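Local coordinates for protein branched-chain alpha-ketoacid decarboxylase (Lactococcus lactis, PDB 2VBF) that probably decarboxylates branched-chain and aromatic alpha-keto acids to aldehydes, using thiamine diphosphate and one magnesium ion per subunit, at residues N502-P507 and Y543-L547; S444-L448 and A535-R541; I466-N471 and G511-V517. All blocks are in the same frame, centred on the assembly; numbering follows the deposited sequence.

Contact 1 of 3, residues N502-P507 and Y543-L547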
loop_
_atom_site.group_PDB
_atom_site.type_symbol
_atom_site.label_atom_id
_atom_site.label_comp_id
_atom_site.label_asym_id
_atom_site.label_seq_id
_atom_site.Cartn_x
_atom_site.Cartn_y
_atom_site.Cartn_z
ATOM N N ASN A 502 -5.991 -8.691 -20.353
ATOM C CA ASN A 502 -5.198 -9.061 -21.526
ATOM C C ASN A 502 -3.740 -8.728 -21.255
ATOM O O ASN A 502 -3.235 -7.694 -21.688
ATOM C CB ASN A 502 -5.729 -8.341 -22.771
ATOM C CG ASN A 502 -7.171 -8.707 -23.074
ATOM O OD1 ASN A 502 -7.508 -9.886 -23.190
ATOM N ND2 ASN A 502 -8.031 -7.708 -23.176
ATOM N N TYR A 503 -3.079 -9.626 -20.523
ATOM C CA TYR A 503 -1.745 -9.355 -19.942
ATOM C C TYR A 503 -0.717 -8.973 -21.002
ATOM O O TYR A 503 0.071 -8.077 -20.788
ATOM C CB TYR A 503 -1.266 -10.545 -19.092
ATOM C CG TYR A 503 -2.238 -10.829 -17.966
ATOM C CD1 TYR A 503 -2.340 -9.962 -16.882
ATOM C CD2 TYR A 503 -3.084 -11.925 -18.013
ATOM C CE1 TYR A 503 -3.266 -10.193 -15.861
ATOM C CE2 TYR A 503 -4.005 -12.169 -17.016
ATOM C CZ TYR A 503 -4.099 -11.285 -15.931
ATOM O OH TYR A 503 -5.030 -11.522 -14.948
ATOM N N SER A 504 -0.754 -9.632 -22.160
ATOM C CA SER A 504 0.239 -9.376 -23.208
ATOM C C SER A 504 0.147 -7.956 -23.799
ATOM O O SER A 504 1.118 -7.446 -24.373
ATOM C CB SER A 504 0.136 -10.432 -24.319
ATOM O OG SER A 504 -1.010 -10.212 -25.120
ATOM N N LYS A 505 -1.010 -7.314 -23.634
ATOM C CA LYS A 505 -1.256 -5.984 -24.174
ATOM C C LYS A 505 -0.933 -4.849 -23.195
ATOM O O LYS A 505 -1.039 -3.674 -23.550
ATOM C CB LYS A 505 -2.715 -5.879 -24.632
ATOM C CG LYS A 505 -3.146 -6.934 -25.647
ATOM C CD LYS A 505 -2.240 -7.001 -26.870
ATOM C CE LYS A 505 -2.709 -8.104 -27.816
ATOM N NZ LYS A 505 -1.869 -8.179 -29.047
ATOM N N LEU A 506 -0.512 -5.184 -21.976
ATOM C CA LEU A 506 -0.174 -4.154 -20.995
ATOM C C LEU A 506 0.928 -3.170 -21.444
ATOM O O LEU A 506 0.743 -1.952 -21.349
ATOM C CB LEU A 506 0.146 -4.796 -19.627
ATOM C CG LEU A 506 -1.092 -5.334 -18.892
ATOM C CD1 LEU A 506 -0.687 -6.287 -17.764
ATOM C CD2 LEU A 506 -1.987 -4.182 -18.357
ATOM N N PRO A 507 2.092 -3.678 -21.904
ATOM C CA PRO A 507 3.133 -2.717 -22.293
ATOM C C PRO A 507 2.667 -1.683 -23.324
ATOM O O PRO A 507 2.927 -0.498 -23.160
ATOM C CB PRO A 507 4.255 -3.611 -22.833
ATOM C CG PRO A 507 4.036 -4.949 -22.131
ATOM C CD PRO A 507 2.540 -5.077 -22.053
ATOM N N TYR A 543 11.227 -8.119 -22.540
ATOM C CA TYR A 543 10.276 -9.107 -23.018
ATOM C C TYR A 543 9.148 -9.278 -21.998
ATOM O O TYR A 543 9.397 -9.331 -20.792
ATOM C CB TYR A 543 10.974 -10.431 -23.347
ATOM C CG TYR A 543 11.623 -10.345 -24.699
ATOM C CD1 TYR A 543 12.735 -9.529 -24.897
ATOM C CD2 TYR A 543 11.099 -11.021 -25.796
ATOM C CE1 TYR A 543 13.324 -9.404 -26.151
ATOM C CE2 TYR A 543 11.682 -10.906 -27.053
ATOM C CZ TYR A 543 12.794 -10.102 -27.221
ATOM O OH TYR A 543 13.366 -9.978 -28.465
ATOM N N TRP A 544 7.920 -9.321 -22.512
ATOM C CA TRP A 544 6.705 -9.412 -21.706
ATOM C C TRP A 544 5.879 -10.586 -22.241
ATOM O O TRP A 544 5.195 -10.473 -23.263
ATOM C CB TRP A 544 5.940 -8.105 -21.814
ATOM C CG TRP A 544 4.817 -7.947 -20.846
ATOM C CD1 TRP A 544 3.481 -8.153 -21.081
ATOM C CD2 TRP A 544 4.921 -7.523 -19.479
ATOM N NE1 TRP A 544 2.760 -7.881 -19.947
ATOM C CE2 TRP A 544 3.615 -7.499 -18.947
ATOM C CE3 TRP A 544 5.994 -7.174 -18.653
ATOM C CZ2 TRP A 544 3.350 -7.132 -17.623
ATOM C CZ3 TRP A 544 5.731 -6.809 -17.341
ATOM C CH2 TRP A 544 4.412 -6.790 -16.841
ATOM N N ILE A 545 5.973 -11.716 -21.549
ATOM C CA ILE A 545 5.533 -12.991 -22.074
ATOM C C ILE A 545 4.416 -13.560 -21.227
ATOM O O ILE A 545 4.639 -13.981 -20.085
ATOM C CB ILE A 545 6.710 -13.988 -22.120
ATOM C CG1 ILE A 545 7.838 -13.439 -23.000
ATOM C CG2 ILE A 545 6.245 -15.363 -22.600
ATOM C CD1 ILE A 545 9.197 -14.054 -22.683
ATOM N N GLU A 546 3.213 -13.597 -21.803
ATOM C CA GLU A 546 2.067 -14.176 -21.120
ATOM C C GLU A 546 2.075 -15.688 -21.337
ATOM O O GLU A 546 1.923 -16.160 -22.470
ATOM C CB GLU A 546 0.763 -13.545 -21.623
ATOM C CG GLU A 546 -0.493 -14.150 -20.984
ATOM C CD GLU A 546 -1.778 -13.515 -21.464
ATOM O OE1 GLU A 546 -1.719 -12.491 -22.183
ATOM O OE2 GLU A 546 -2.849 -14.045 -21.094
ATOM N N LEU A 547 2.278 -16.440 -20.254
ATOM C CA LEU A 547 2.211 -17.907 -20.282
ATOM C C LEU A 547 0.813 -18.337 -19.886
ATOM O O LEU A 547 0.301 -17.905 -18.851
ATOM C CB LEU A 547 3.219 -18.526 -19.310
ATOM C CG LEU A 547 4.680 -18.102 -19.469
ATOM C CD1 LEU A 547 5.532 -18.784 -18.402
ATOM C CD2 LEU A 547 5.206 -18.422 -20.882
HETATM O O HOH W 1 -3.207 -10.930 -23.799
#

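Contact 2 of 3, residues S444-L448 and A535-R541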
loop_
_atom_site.group_PDB
_atom_site.type_symbol
_atom_site.label_atom_id
_atom_site.label_comp_id
_atom_site.label_asym_id
_atom_site.label_seq_id
_atom_site.Cartn_x
_atom_site.Cartn_y
_atom_site.Cartn_z
ATOM N N SER A 444 23.432 -8.090 -15.085
ATOM C CA SER A 444 22.824 -9.379 -14.751
ATOM C C SER A 444 21.403 -9.368 -15.292
ATOM O O SER A 444 20.577 -8.607 -14.804
ATOM C CB SER A 444 22.822 -9.627 -13.237
ATOM O OG SER A 444 22.179 -10.856 -12.935
ATOM N N ARG A 445 21.138 -10.186 -16.312
ATOM C CA ARG A 445 19.820 -10.226 -16.962
ATOM C C ARG A 445 18.812 -10.831 -15.998
ATOM O O ARG A 445 18.962 -11.969 -15.576
ATOM C CB ARG A 445 19.834 -11.046 -18.262
ATOM C CG ARG A 445 18.564 -10.902 -19.148
ATOM C CD ARG A 445 18.763 -9.829 -20.188
ATOM N NE ARG A 445 17.555 -9.403 -20.902
ATOM C CZ ARG A 445 17.224 -9.758 -22.145
ATOM N NH1 ARG A 445 17.966 -10.623 -22.833
ATOM N NH2 ARG A 445 16.129 -9.258 -22.706
ATOM N N HIS A 446 17.773 -10.063 -15.696
ATOM C CA HIS A 446 16.708 -10.508 -14.815
ATOM C C HIS A 446 15.578 -11.198 -15.561
ATOM O O HIS A 446 15.059 -10.672 -16.564
ATOM C CB HIS A 446 16.177 -9.342 -13.989
ATOM C CG HIS A 446 17.101 -8.938 -12.886
ATOM N ND1 HIS A 446 18.425 -8.609 -13.114
ATOM C CD2 HIS A 446 16.904 -8.811 -11.551
ATOM C CE1 HIS A 446 18.998 -8.294 -11.962
ATOM N NE2 HIS A 446 18.100 -8.424 -10.997
ATOM N N LEU A 447 15.223 -12.368 -15.050
ATOM C CA LEU A 447 14.091 -13.150 -15.495
ATOM C C LEU A 447 13.080 -13.188 -14.349
ATOM O O LEU A 447 13.382 -13.706 -13.273
ATOM C CB LEU A 447 14.535 -14.570 -15.845
ATOM C CG LEU A 447 15.223 -14.758 -17.209
ATOM C CD1 LEU A 447 16.570 -14.047 -17.290
ATOM C CD2 LEU A 447 15.379 -16.230 -17.489
ATOM N N LEU A 448 11.904 -12.599 -14.585
ATOM C CA LEU A 448 10.806 -12.557 -13.609
ATOM C C LEU A 448 9.717 -13.565 -13.929
ATOM O O LEU A 448 9.229 -13.611 -15.052
ATOM C CB LEU A 448 10.172 -11.166 -13.587
ATOM C CG LEU A 448 8.921 -10.974 -12.721
ATOM C CD1 LEU A 448 9.257 -11.208 -11.237
ATOM C CD2 LEU A 448 8.312 -9.608 -12.941
ATOM N N ALA A 535 14.172 -14.084 -26.556
ATOM C CA ALA A 535 14.351 -13.103 -25.470
ATOM C C ALA A 535 15.804 -13.046 -24.996
ATOM O O ALA A 535 16.405 -11.963 -24.953
ATOM C CB ALA A 535 13.417 -13.432 -24.295
ATOM N N GLN A 536 16.373 -14.204 -24.673
ATOM C CA GLN A 536 17.764 -14.285 -24.198
ATOM C C GLN A 536 18.784 -13.711 -25.182
ATOM O O GLN A 536 19.756 -13.071 -24.783
ATOM C CB GLN A 536 18.133 -15.733 -23.896
ATOM C CG GLN A 536 17.428 -16.282 -22.689
ATOM C CD GLN A 536 18.055 -15.829 -21.401
ATOM O OE1 GLN A 536 18.595 -14.724 -21.306
ATOM N NE2 GLN A 536 17.985 -16.681 -20.389
ATOM N N ALA A 537 18.557 -13.953 -26.467
ATOM C CA ALA A 537 19.433 -13.435 -27.525
ATOM C C ALA A 537 19.381 -11.915 -27.627
ATOM O O ALA A 537 20.405 -11.263 -27.821
ATOM C CB ALA A 537 19.054 -14.065 -28.867
ATOM N N ASP A 538 18.183 -11.355 -27.477
ATOM C CA ASP A 538 17.943 -9.933 -27.683
ATOM C C ASP A 538 18.076 -9.193 -26.352
ATOM O O ASP A 538 17.093 -8.973 -25.647
ATOM C CB ASP A 538 16.549 -9.755 -28.295
ATOM C CG ASP A 538 16.175 -8.309 -28.547
ATOM O OD1 ASP A 538 17.040 -7.406 -28.539
ATOM O OD2 ASP A 538 14.968 -8.079 -28.753
ATOM N N VAL A 539 19.303 -8.806 -26.024
ATOM C CA VAL A 539 19.604 -8.148 -24.740
ATOM C C VAL A 539 19.192 -6.668 -24.670
ATOM O O VAL A 539 19.246 -6.059 -23.599
ATOM C CB VAL A 539 21.115 -8.268 -24.393
ATOM C CG1 VAL A 539 21.544 -9.724 -24.362
ATOM C CG2 VAL A 539 21.969 -7.456 -25.386
ATOM N N ASN A 540 18.771 -6.081 -25.792
ATOM C CA ASN A 540 18.485 -4.645 -25.835
ATOM C C ASN A 540 17.007 -4.277 -25.769
ATOM O O ASN A 540 16.647 -3.103 -25.937
ATOM C CB ASN A 540 19.123 -4.026 -27.080
ATOM C CG ASN A 540 20.640 -4.117 -27.062
ATOM O OD1 ASN A 540 21.292 -3.695 -26.105
ATOM N ND2 ASN A 540 21.205 -4.685 -28.115
ATOM N N ARG A 541 16.155 -5.268 -25.522
ATOM C CA ARG A 541 14.733 -5.007 -25.303
ATOM C C ARG A 541 14.194 -5.813 -24.125
ATOM O O ARG A 541 14.744 -6.845 -23.755
ATOM C CB ARG A 541 13.919 -5.301 -26.571
ATOM C CG ARG A 541 14.050 -4.192 -27.650
ATOM C CD ARG A 541 13.146 -4.446 -28.845
ATOM N NE ARG A 541 13.509 -5.674 -29.532
ATOM C CZ ARG A 541 12.876 -6.155 -30.603
ATOM N NH1 ARG A 541 11.839 -5.514 -31.118
ATOM N NH2 ARG A 541 13.284 -7.285 -31.158
HETATM O O HOH W 2 20.220 -12.530 -21.991
#

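Contact 3 of 3, residues I466-N471 and G511-V517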
loop_
_atom_site.group_PDB
_atom_site.type_symbol
_atom_site.label_atom_id
_atom_site.label_comp_id
_atom_site.label_asym_id
_atom_site.label_seq_id
_atom_site.Cartn_x
_atom_site.Cartn_y
_atom_site.Cartn_z
ATOM N N ILE A 466 9.499 1.117 -18.738
ATOM C CA ILE A 466 9.532 1.638 -20.103
ATOM C C ILE A 466 10.374 2.901 -20.144
ATOM O O ILE A 466 11.302 3.016 -20.969
ATOM C CB ILE A 466 8.091 1.918 -20.608
ATOM C CG1 ILE A 466 7.336 0.585 -20.765
ATOM C CG2 ILE A 466 8.106 2.674 -21.934
ATOM C CD1 ILE A 466 5.821 0.711 -20.869
ATOM N N ARG A 467 10.091 3.827 -19.231
ATOM C CA ARG A 467 10.845 5.075 -19.136
ATOM C C ARG A 467 12.339 4.840 -18.920
ATOM O O ARG A 467 13.162 5.501 -19.554
ATOM C CB ARG A 467 10.313 5.969 -18.007
ATOM C CG ARG A 467 11.032 7.308 -17.886
ATOM C CD ARG A 467 10.596 8.067 -16.644
ATOM N NE ARG A 467 11.025 7.335 -15.451
ATOM C CZ ARG A 467 10.342 7.215 -14.315
ATOM N NH1 ARG A 467 9.143 7.766 -14.158
ATOM N NH2 ARG A 467 10.869 6.492 -13.328
ATOM N N GLU A 468 12.680 3.930 -18.012
ATOM C CA GLU A 468 14.080 3.635 -17.672
ATOM C C GLU A 468 14.783 2.714 -18.672
ATOM O O GLU A 468 15.993 2.450 -18.544
ATOM C CB GLU A 468 14.157 3.027 -16.265
ATOM C CG GLU A 468 13.565 3.909 -15.184
ATOM C CD GLU A 468 14.270 5.236 -15.052
ATOM O OE1 GLU A 468 15.503 5.271 -15.249
ATOM O OE2 GLU A 468 13.598 6.247 -14.751
ATOM N N LYS A 469 14.035 2.212 -19.656
ATOM C CA LYS A 469 14.571 1.358 -20.713
ATOM C C LYS A 469 15.250 0.099 -20.177
ATOM O O LYS A 469 16.314 -0.317 -20.636
ATOM C CB LYS A 469 15.504 2.168 -21.636
ATOM C CG LYS A 469 14.770 3.292 -22.335
ATOM C CD LYS A 469 15.671 4.055 -23.283
ATOM C CE LYS A 469 14.933 5.234 -23.867
ATOM N NZ LYS A 469 14.600 6.229 -22.814
ATOM N N LEU A 470 14.593 -0.522 -19.200
ATOM C CA LEU A 470 15.083 -1.745 -18.592
ATOM C C LEU A 470 14.763 -2.899 -19.520
ATOM O O LEU A 470 13.720 -2.895 -20.176
ATOM C CB LEU A 470 14.428 -1.959 -17.230
ATOM C CG LEU A 470 14.568 -0.800 -16.241
ATOM C CD1 LEU A 470 13.895 -1.145 -14.918
ATOM C CD2 LEU A 470 16.021 -0.432 -16.039
ATOM N N ASN A 471 15.642 -3.895 -19.549
ATOM C CA ASN A 471 15.504 -5.013 -20.467
ATOM C C ASN A 471 15.321 -6.384 -19.811
ATOM O O ASN A 471 15.874 -7.364 -20.286
ATOM C CB ASN A 471 16.722 -5.041 -21.385
ATOM C CG ASN A 471 16.814 -3.824 -22.236
ATOM O OD1 ASN A 471 15.804 -3.365 -22.784
ATOM N ND2 ASN A 471 18.023 -3.286 -22.382
ATOM N N GLY A 511 2.277 2.544 -22.829
ATOM C CA GLY A 511 3.073 3.470 -23.644
ATOM C C GLY A 511 4.284 2.892 -24.353
ATOM O O GLY A 511 5.009 3.637 -25.015
ATOM N N ALA A 512 4.506 1.582 -24.239
ATOM C CA ALA A 512 5.670 0.948 -24.870
ATOM C C ALA A 512 5.476 0.816 -26.376
ATOM O O ALA A 512 4.365 0.581 -26.846
ATOM C CB ALA A 512 5.931 -0.425 -24.278
ATOM N N THR A 513 6.579 0.955 -27.108
ATOM C CA THR A 513 6.629 0.627 -28.526
ATOM C C THR A 513 7.389 -0.682 -28.740
ATOM O O THR A 513 8.079 -1.194 -27.838
ATOM C CB THR A 513 7.269 1.761 -29.341
ATOM O OG1 THR A 513 8.574 2.061 -28.831
ATOM C CG2 THR A 513 6.409 3.008 -29.260
ATOM N N GLU A 514 7.257 -1.223 -29.944
ATOM C CA GLU A 514 7.832 -2.522 -30.285
ATOM C C GLU A 514 9.365 -2.535 -30.230
ATOM O O GLU A 514 9.971 -3.598 -30.101
ATOM C CB GLU A 514 7.355 -2.963 -31.680
ATOM C CG GLU A 514 5.872 -3.319 -31.745
ATOM C CD GLU A 514 5.393 -3.684 -33.150
ATOM O OE1 GLU A 514 5.875 -3.083 -34.138
ATOM O OE2 GLU A 514 4.518 -4.572 -33.257
ATOM N N ASP A 515 9.986 -1.365 -30.335
ATOM C CA ASP A 515 11.447 -1.264 -30.221
ATOM C C ASP A 515 11.935 -1.211 -28.758
ATOM O O ASP A 515 13.140 -1.158 -28.506
ATOM C CB ASP A 515 11.981 -0.057 -31.002
ATOM C CG ASP A 515 11.514 1.265 -30.440
ATOM O OD1 ASP A 515 10.288 1.457 -30.318
ATOM O OD2 ASP A 515 12.371 2.125 -30.138
ATOM N N ARG A 516 11.001 -1.219 -27.812
ATOM C CA ARG A 516 11.326 -1.184 -26.375
ATOM C C ARG A 516 10.908 -2.496 -25.707
ATOM O O ARG A 516 11.714 -3.170 -25.057
ATOM C CB ARG A 516 10.619 0.012 -25.715
ATOM C CG ARG A 516 10.721 0.087 -24.182
ATOM C CD ARG A 516 11.935 0.878 -23.708
ATOM N NE ARG A 516 13.180 0.358 -24.282
ATOM C CZ ARG A 516 13.895 -0.657 -23.800
ATOM N NH1 ARG A 516 13.532 -1.316 -22.703
ATOM N NH2 ARG A 516 15.002 -1.026 -24.430
ATOM N N VAL A 517 9.641 -2.852 -25.873
ATOM C CA VAL A 517 9.089 -4.087 -25.314
ATOM C C VAL A 517 8.548 -5.002 -26.402
ATOM O O VAL A 517 7.770 -4.557 -27.255
ATOM C CB VAL A 517 7.937 -3.807 -24.329
ATOM C CG1 VAL A 517 7.525 -5.103 -23.620
ATOM C CG2 VAL A 517 8.349 -2.736 -23.326
#

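Contact 1 of 3, residues N502-P507 and Y543-L547
The loop before helix 506-509 comes within 5.5 Å of strand 542-548, measured between S504 CA and E546 CA, and the first turn of the helix then passes W544. The strand sends W544 and E546 to meet it. With CG anti to the backbone N (chi1 -169°), the indole of W544 reaches over to the loop, and its NE1 gives a 2.8 Å hydrogen bond to Y503 O. L506 N approaches that oxygen from the opposite face of the carbonyl plane, so two donors grip it. P507 lies over one face of the indole in a CH-pi contact, its CG 3.5 Å from the centroid of the W544 five-membered ring. E546, fully extended, accepts from S504 N at its OE1 (3.0 Å), and a water donates to the same OE1 while bonded to S504 OG. The other carboxylate oxygen of E546, OE2, sits at the edge of the Y503 ring, with carboxylate and ring 85° apart, and is bonded to N478. This buried contact joins a parallel sheet of the thiamine diphosphate-binding fold to a connecting loop: strands 473-478 and 517-522 flank W544, while Y503 leans on D452, a magnesium ligand, and on L455 of helix 452-458.

Contact 2 of 3, residues S444-L448 and A535-R541
R445, at the start of strand 445-451, reaches into the turn that ends helix 525-537 and illustrates how one guanidinium can gather the carbonyls at a helix C terminus. A chi1 of -168° swings the chain away from its own backbone N, and a bend at chi2 then brings the head group to the helix end. There R445 NH1 donates to A535 O at 3.0 Å, the oxygen lying 22° out of the guanidinium plane, while NH2 makes a weak bond of 3.1 Å to D538 O. R541 O is also close, 3.0 Å from R445 NH2. A water in the guanidinium plane accepts from NH1 and donates to both Q536 O and Q536 OE1, so the arginine is linked to backbone and side chain of one residue through a single molecule. The backbone of V539 covers one face of the group, its CA 3.5 Å from R445 NH1. Carbonyls at the C-terminal end of a helix carry the negative end of its dipole, so the positive charge is probably well placed here. The turn has its own brace: R541 grips D538 OD2 side-on, NE at 2.9 Å and NH2 at 3.0 Å, and the same oxygen accepts from Y543 OH.

Further along, L447 offers its CD2 to Q536 NE2 at 3.9 Å, the two side chains crossing at about a right angle; that amide nitrogen is bonded to E394. Strand 445-451 runs between strands 394-398 and 473-478 of the parallel sheet. Helix 525-537 packs A535 and Q536 against I473 on the latter strand, and R445 NE is bonded to N471 O in the loop leading into it.

Contact 3 of 3, residues I466-N471 and G511-V517
R516 reaches across to the Schellman motif that ends helix 462-467, where K469 has positive phi and K469 N bonds back to I466 O at 3.1 Å. The segment 511-517 itself begins at a similar helix end, with G511 as the C-prime residue of a Schellman motif closing helix 506-509. The apolar part is close-packed, I466 CD1 lying 3.6 Å from A512 CB, with the V517 CG2 methyl more distant from I466 CG1. A512 and V517 also rest on P507, so this apolar patch continues toward helix 506-509. R516 belongs to the same tight part: its chain turns at chi2 and chi3, bringing its CD to 3.5 Å from I466 O and the guanidinium beneath K469. One face of the group is covered by the K469 backbone, whose CA stands 3.4 Å above its plane.

The loose side is that of the exposed K469, whose aliphatic part crosses the arginine at about a right angle before its amine leads away. An alanine in place of R516 removes the two N-H groups that hold N471 OD1, and the amide would probably be freer to turn, with the K469 backbone losing its cover. The contact thus fastens the loop before strand 473-478 to the loop before strand 517-522. The two terminal nitrogens of R516, NH1 and NH2, meet one oxygen end-on: N471 OD1 accepts from R516 NH2 at 3.0 Å, in the carbonyl plane on a lone pair, and from R516 NH1 at 3.1 Å, tilted 32° from that plane.

Followed from the N terminus, the chain first passes 444-448, whose partner 535-541 closes a long loop; contact 3, between 466-471 and 511-517, is nested wholly inside it. Residues 502-507 come next within that loop, but their partner 543-547 lies just beyond its end, so contact 1 crosses both others. Contacts 1 and 2 reach the same parallel sheet, and contact 3 joins loops that lead into two of its strands. Contact 2 ties strand 445-451 to the end of helix 525-537, and contact 1 sets helix 506-509 beside strand 542-548. They also touch directly: R541 NH1 of contact 2 bonds E514 O of contact 3, P507 O bonds A512 N, and W544 CB packs on V517 CG1.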